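Local coordinates for protein type 3 secretion system chaperone YscE (Yersinia pestis, PDB 2P58) that acts with YscG as a cytoplasmic chaperone of the type III secretion needle protein YscF, preventing its premature polymerization and supporting its stable expression and secretion, at residues A[17-31]-A[43-57]. Sequence-based numbering, arbitrary orientation.
Sequences TMQLEMALTKLKKDM and WQRESKALESAIAII
L50 lays CD1 over the backbone of L24 and turns CD2 to L20 CD2 and the methyl of A23, a knob in the hole made by L20, A23, L24 and L27. This is the core of an antiparallel helical hairpin: helices 10-30 and 37-60 pack knobs-into-holes, their segment axes 9.6 Å apart at an angle of 153°. A23 offers only a methyl here, which suits the close approach of L50 CD1 to L24 CA, 3.8 Å. L24 and L27 return the interlock as knobs from the other helix. CG anti to the backbone N (chi1 -179°) carries the fork of L24 toward helix 37-60, where CD1 meets S47 OG and CD2 touches E51 CG and I54 CD1. L27 presses CD2 onto the backbone of S47, a small residue that permits close approach; L27 CD2 lies 3.4 Å from S47 CA, tighter than usual for carbons. Toward the start of helix 10-30, L20 slides past I54, its CB 3.7 Å from I54 CG1, and T17 sets OG1, bonded to the carbonyl of V13, beside I57 CG2. A53, whose methyl meets L20 CD1, is also packed by an apolar side chain of another protein in the assembly. Toward the turn, W43 covers the end of the apolar row, with Y40 edge-to-face on its ring. Selenomethionine M31 sets CA over one indole face, 4.3 Å from the six-membered ring centroid in a CH-pi contact, with CG above the same face nearer the rim. Its selenium lies obliquely off the five-membered ring, a Met-aromatic contact, while L27 CD1 reaches W43 CD1 at 3.4 Å.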
# COMPACT_ATOMS: atom_id res chain seq x y z
N THR A 17 2.70 17.06 -7.58
CA THR A 17 1.56 17.86 -7.17
C THR A 17 0.92 18.47 -8.44
O THR A 17 -0.30 18.55 -8.58
CB THR A 17 1.98 18.96 -6.20
OG1 THR A 17 2.50 18.36 -5.00
CG2 THR A 17 0.82 19.85 -5.85
N MSE A 18 1.76 18.87 -9.38
CA MSE A 18 1.22 19.44 -10.61
C MSE A 18 0.49 18.38 -11.41
O MSE A 18 -0.52 18.67 -12.04
CB MSE A 18 2.33 20.07 -11.45
CG MSE A 18 2.85 21.35 -10.85
SE MSE A 18 4.07 22.17 -11.93
CE MSE A 18 3.41 21.74 -13.57
N GLN A 19 1.01 17.14 -11.39
CA GLN A 19 0.38 16.05 -12.13
C GLN A 19 -1.02 15.78 -11.58
O GLN A 19 -1.98 15.61 -12.33
CB GLN A 19 1.24 14.76 -12.08
CG GLN A 19 0.62 13.58 -12.79
CD GLN A 19 1.53 12.35 -12.81
OE1 GLN A 19 2.60 12.36 -12.24
NE2 GLN A 19 1.08 11.28 -13.47
N LEU A 20 -1.14 15.73 -10.25
CA LEU A 20 -2.44 15.45 -9.65
C LEU A 20 -3.41 16.61 -9.88
O LEU A 20 -4.58 16.40 -10.17
CB LEU A 20 -2.29 15.23 -8.15
CG LEU A 20 -1.37 14.07 -7.72
CD1 LEU A 20 -1.05 14.25 -6.24
CD2 LEU A 20 -2.06 12.72 -8.01
N GLU A 21 -2.92 17.83 -9.74
CA GLU A 21 -3.78 19.00 -9.92
C GLU A 21 -4.26 19.12 -11.35
O GLU A 21 -5.41 19.49 -11.58
CB GLU A 21 -3.06 20.28 -9.48
CG GLU A 21 -2.93 20.36 -7.97
CD GLU A 21 -4.22 20.84 -7.29
OE1 GLU A 21 -5.29 20.82 -7.94
OE2 GLU A 21 -4.15 21.23 -6.11
N MSE A 22 -3.40 18.82 -12.31
CA MSE A 22 -3.82 18.89 -13.70
C MSE A 22 -4.86 17.80 -13.97
O MSE A 22 -5.85 18.02 -14.70
CB MSE A 22 -2.62 18.72 -14.65
CG MSE A 22 -1.67 19.91 -14.56
SE MSE A 22 -0.26 19.94 -15.75
CE MSE A 22 0.50 18.43 -15.42
N ALA A 23 -4.64 16.61 -13.41
CA ALA A 23 -5.59 15.54 -13.64
C ALA A 23 -6.95 15.90 -13.03
O ALA A 23 -7.98 15.57 -13.62
CB ALA A 23 -5.08 14.25 -13.04
N LEU A 24 -6.95 16.56 -11.87
CA LEU A 24 -8.20 16.93 -11.21
C LEU A 24 -8.93 17.99 -12.02
O LEU A 24 -10.13 17.91 -12.23
CB LEU A 24 -7.96 17.42 -9.78
CG LEU A 24 -9.20 17.82 -8.96
CD1 LEU A 24 -10.23 16.65 -8.91
CD2 LEU A 24 -8.78 18.18 -7.52
N THR A 25 -8.20 18.98 -12.51
CA THR A 25 -8.85 20.04 -13.29
C THR A 25 -9.45 19.47 -14.58
O THR A 25 -10.58 19.83 -14.96
CB THR A 25 -7.84 21.17 -13.59
OG1 THR A 25 -7.41 21.70 -12.33
CG2 THR A 25 -8.48 22.29 -14.43
N LYS A 26 -8.72 18.56 -15.23
CA LYS A 26 -9.20 17.95 -16.46
C LYS A 26 -10.48 17.12 -16.18
O LYS A 26 -11.45 17.17 -16.94
CB LYS A 26 -8.13 17.07 -17.11
CG LYS A 26 -8.63 16.28 -18.32
CD LYS A 26 -7.56 15.38 -18.91
CE LYS A 26 -8.16 14.38 -19.91
NZ LYS A 26 -9.23 13.54 -19.25
N LEU A 27 -10.46 16.35 -15.10
CA LEU A 27 -11.62 15.54 -14.71
C LEU A 27 -12.82 16.46 -14.43
O LEU A 27 -13.94 16.17 -14.86
CB LEU A 27 -11.27 14.73 -13.45
CG LEU A 27 -12.41 13.92 -12.84
CD1 LEU A 27 -12.97 12.94 -13.87
CD2 LEU A 27 -11.86 13.17 -11.61
N LYS A 28 -12.61 17.59 -13.77
CA LYS A 28 -13.76 18.45 -13.50
C LYS A 28 -14.31 19.01 -14.81
O LYS A 28 -15.52 19.24 -14.93
CB LYS A 28 -13.40 19.56 -12.54
CG LYS A 28 -13.12 19.04 -11.12
CD LYS A 28 -12.71 20.19 -10.24
CE LYS A 28 -12.54 19.75 -8.81
NZ LYS A 28 -12.11 20.90 -8.00
N LYS A 29 -13.44 19.22 -15.80
CA LYS A 29 -13.91 19.68 -17.12
C LYS A 29 -14.66 18.53 -17.83
O LYS A 29 -15.69 18.74 -18.48
CB LYS A 29 -12.72 20.16 -17.96
CG LYS A 29 -12.21 21.49 -17.46
CD LYS A 29 -11.03 22.01 -18.29
CE LYS A 29 -10.34 23.20 -17.61
NZ LYS A 29 -8.96 23.37 -18.18
N ASP A 30 -14.16 17.29 -17.70
CA ASP A 30 -14.86 16.16 -18.30
C ASP A 30 -16.25 16.01 -17.64
O ASP A 30 -17.21 15.62 -18.29
CB ASP A 30 -14.10 14.83 -18.10
CG ASP A 30 -12.80 14.74 -18.91
OD1 ASP A 30 -12.60 15.57 -19.82
OD2 ASP A 30 -11.98 13.83 -18.63
N MSE A 31 -16.36 16.33 -16.36
CA MSE A 31 -17.64 16.19 -15.68
C MSE A 31 -18.68 17.24 -16.09
O MSE A 31 -19.83 17.21 -15.64
CB MSE A 31 -17.41 16.22 -14.16
CG MSE A 31 -16.56 15.01 -13.66
SE MSE A 31 -16.11 15.03 -11.86
CE MSE A 31 -17.65 14.75 -11.19
N TRP A 43 -16.48 8.93 -12.31
CA TRP A 43 -15.80 10.22 -12.15
C TRP A 43 -15.73 10.70 -10.70
O TRP A 43 -14.73 11.31 -10.30
CB TRP A 43 -16.48 11.28 -13.02
CG TRP A 43 -16.23 11.14 -14.50
CD1 TRP A 43 -15.11 10.64 -15.12
CD2 TRP A 43 -17.06 11.66 -15.54
NE1 TRP A 43 -15.19 10.83 -16.47
CE2 TRP A 43 -16.38 11.46 -16.76
CE3 TRP A 43 -18.32 12.28 -15.55
CZ2 TRP A 43 -16.90 11.87 -18.00
CZ3 TRP A 43 -18.85 12.68 -16.78
CH2 TRP A 43 -18.13 12.47 -17.99
N GLN A 44 -16.79 10.49 -9.91
CA GLN A 44 -16.80 10.90 -8.50
C GLN A 44 -15.71 10.13 -7.74
O GLN A 44 -15.01 10.71 -6.92
CB GLN A 44 -18.15 10.63 -7.83
CG GLN A 44 -18.22 10.94 -6.29
CD GLN A 44 -17.74 9.79 -5.35
OE1 GLN A 44 -18.04 8.61 -5.56
NE2 GLN A 44 -17.01 10.16 -4.29
N ARG A 45 -15.56 8.85 -8.05
CA ARG A 45 -14.54 8.05 -7.37
C ARG A 45 -13.16 8.56 -7.68
O ARG A 45 -12.29 8.62 -6.80
CB ARG A 45 -14.59 6.59 -7.84
CG ARG A 45 -14.75 5.60 -6.72
CD ARG A 45 -16.16 5.70 -6.21
NE ARG A 45 -16.74 4.37 -5.99
CZ ARG A 45 -18.03 4.08 -6.06
NH1 ARG A 45 -18.94 5.02 -6.33
NH2 ARG A 45 -18.43 2.84 -5.84
N GLU A 46 -12.94 8.87 -8.95
CA GLU A 46 -11.64 9.36 -9.37
C GLU A 46 -11.38 10.71 -8.75
O GLU A 46 -10.28 10.98 -8.27
CB GLU A 46 -11.50 9.46 -10.90
CG GLU A 46 -10.02 9.58 -11.25
CD GLU A 46 -9.71 9.83 -12.71
OE1 GLU A 46 -10.61 9.70 -13.54
OE2 GLU A 46 -8.53 10.15 -12.99
N SER A 47 -12.38 11.58 -8.79
CA SER A 47 -12.23 12.91 -8.22
C SER A 47 -11.85 12.85 -6.73
O SER A 47 -10.94 13.56 -6.28
CB SER A 47 -13.53 13.72 -8.41
OG SER A 47 -13.32 15.03 -7.90
N LYS A 48 -12.56 12.03 -5.96
CA LYS A 48 -12.26 11.91 -4.54
C LYS A 48 -10.85 11.34 -4.31
O LYS A 48 -10.14 11.75 -3.37
CB LYS A 48 -13.30 11.04 -3.85
CG LYS A 48 -13.27 11.23 -2.33
CD LYS A 48 -13.56 12.71 -2.00
CE LYS A 48 -13.35 13.02 -0.52
NZ LYS A 48 -14.12 12.08 0.32
N ALA A 49 -10.44 10.40 -5.16
CA ALA A 49 -9.10 9.82 -5.02
C ALA A 49 -8.02 10.89 -5.26
O ALA A 49 -7.02 11.00 -4.54
CB ALA A 49 -8.93 8.68 -6.00
N LEU A 50 -8.26 11.72 -6.27
CA LEU A 50 -7.28 12.76 -6.57
C LEU A 50 -7.22 13.79 -5.46
O LEU A 50 -6.13 14.20 -5.06
CB LEU A 50 -7.63 13.45 -7.90
CG LEU A 50 -7.34 12.60 -9.14
CD1 LEU A 50 -8.04 13.21 -10.35
CD2 LEU A 50 -5.83 12.50 -9.36
N GLU A 51 -8.39 14.23 -4.97
CA GLU A 51 -8.44 15.21 -3.90
C GLU A 51 -7.71 14.66 -2.69
O GLU A 51 -6.97 15.36 -2.01
CB GLU A 51 -9.90 15.55 -3.53
CG GLU A 51 -10.61 16.34 -4.64
CD GLU A 51 -12.13 16.38 -4.46
OE1 GLU A 51 -12.64 15.81 -3.46
OE2 GLU A 51 -12.82 16.97 -5.34
N SER A 52 -7.94 13.38 -2.42
CA SER A 52 -7.31 12.71 -1.27
C SER A 52 -5.80 12.65 -1.39
O SER A 52 -5.08 12.80 -0.41
CB SER A 52 -7.88 11.30 -1.15
OG SER A 52 -9.26 11.36 -0.76
N ALA A 53 -5.33 12.34 -2.58
CA ALA A 53 -3.90 12.27 -2.82
C ALA A 53 -3.25 13.64 -2.66
O ALA A 53 -2.20 13.78 -2.04
CB ALA A 53 -3.64 11.71 -4.24
N ILE A 54 -3.89 14.66 -3.21
CA ILE A 54 -3.34 16.02 -3.09
C ILE A 54 -3.25 16.40 -1.62
O ILE A 54 -2.24 16.95 -1.17
CB ILE A 54 -4.25 17.02 -3.88
CG1 ILE A 54 -4.12 16.76 -5.38
CG2 ILE A 54 -3.91 18.46 -3.52
CD1 ILE A 54 -5.29 17.31 -6.22
N ALA A 55 -4.29 16.05 -0.85
CA ALA A 55 -4.34 16.33 0.58
C ALA A 55 -3.17 15.66 1.30
O ALA A 55 -2.44 16.31 2.03
CB ALA A 55 -5.65 15.87 1.16
N ILE A 56 -2.99 14.35 1.07
CA ILE A 56 -1.90 13.64 1.75
C ILE A 56 -0.56 14.28 1.42
O ILE A 56 0.27 14.50 2.32
CB ILE A 56 -1.84 12.15 1.32
CG1 ILE A 56 -3.01 11.42 1.94
CG2 ILE A 56 -0.50 11.49 1.80
CD1 ILE A 56 -3.26 10.06 1.30
N ILE A 57 -0.35 14.62 0.16
CA ILE A 57 0.93 15.24 -0.21
C ILE A 57 1.08 16.58 0.51
O ILE A 57 2.16 16.90 1.00
CB ILE A 57 1.05 15.44 -1.73
CG1 ILE A 57 1.20 14.08 -2.43
CG2 ILE A 57 2.26 16.36 -2.06
CD1 ILE A 57 2.46 13.29 -2.00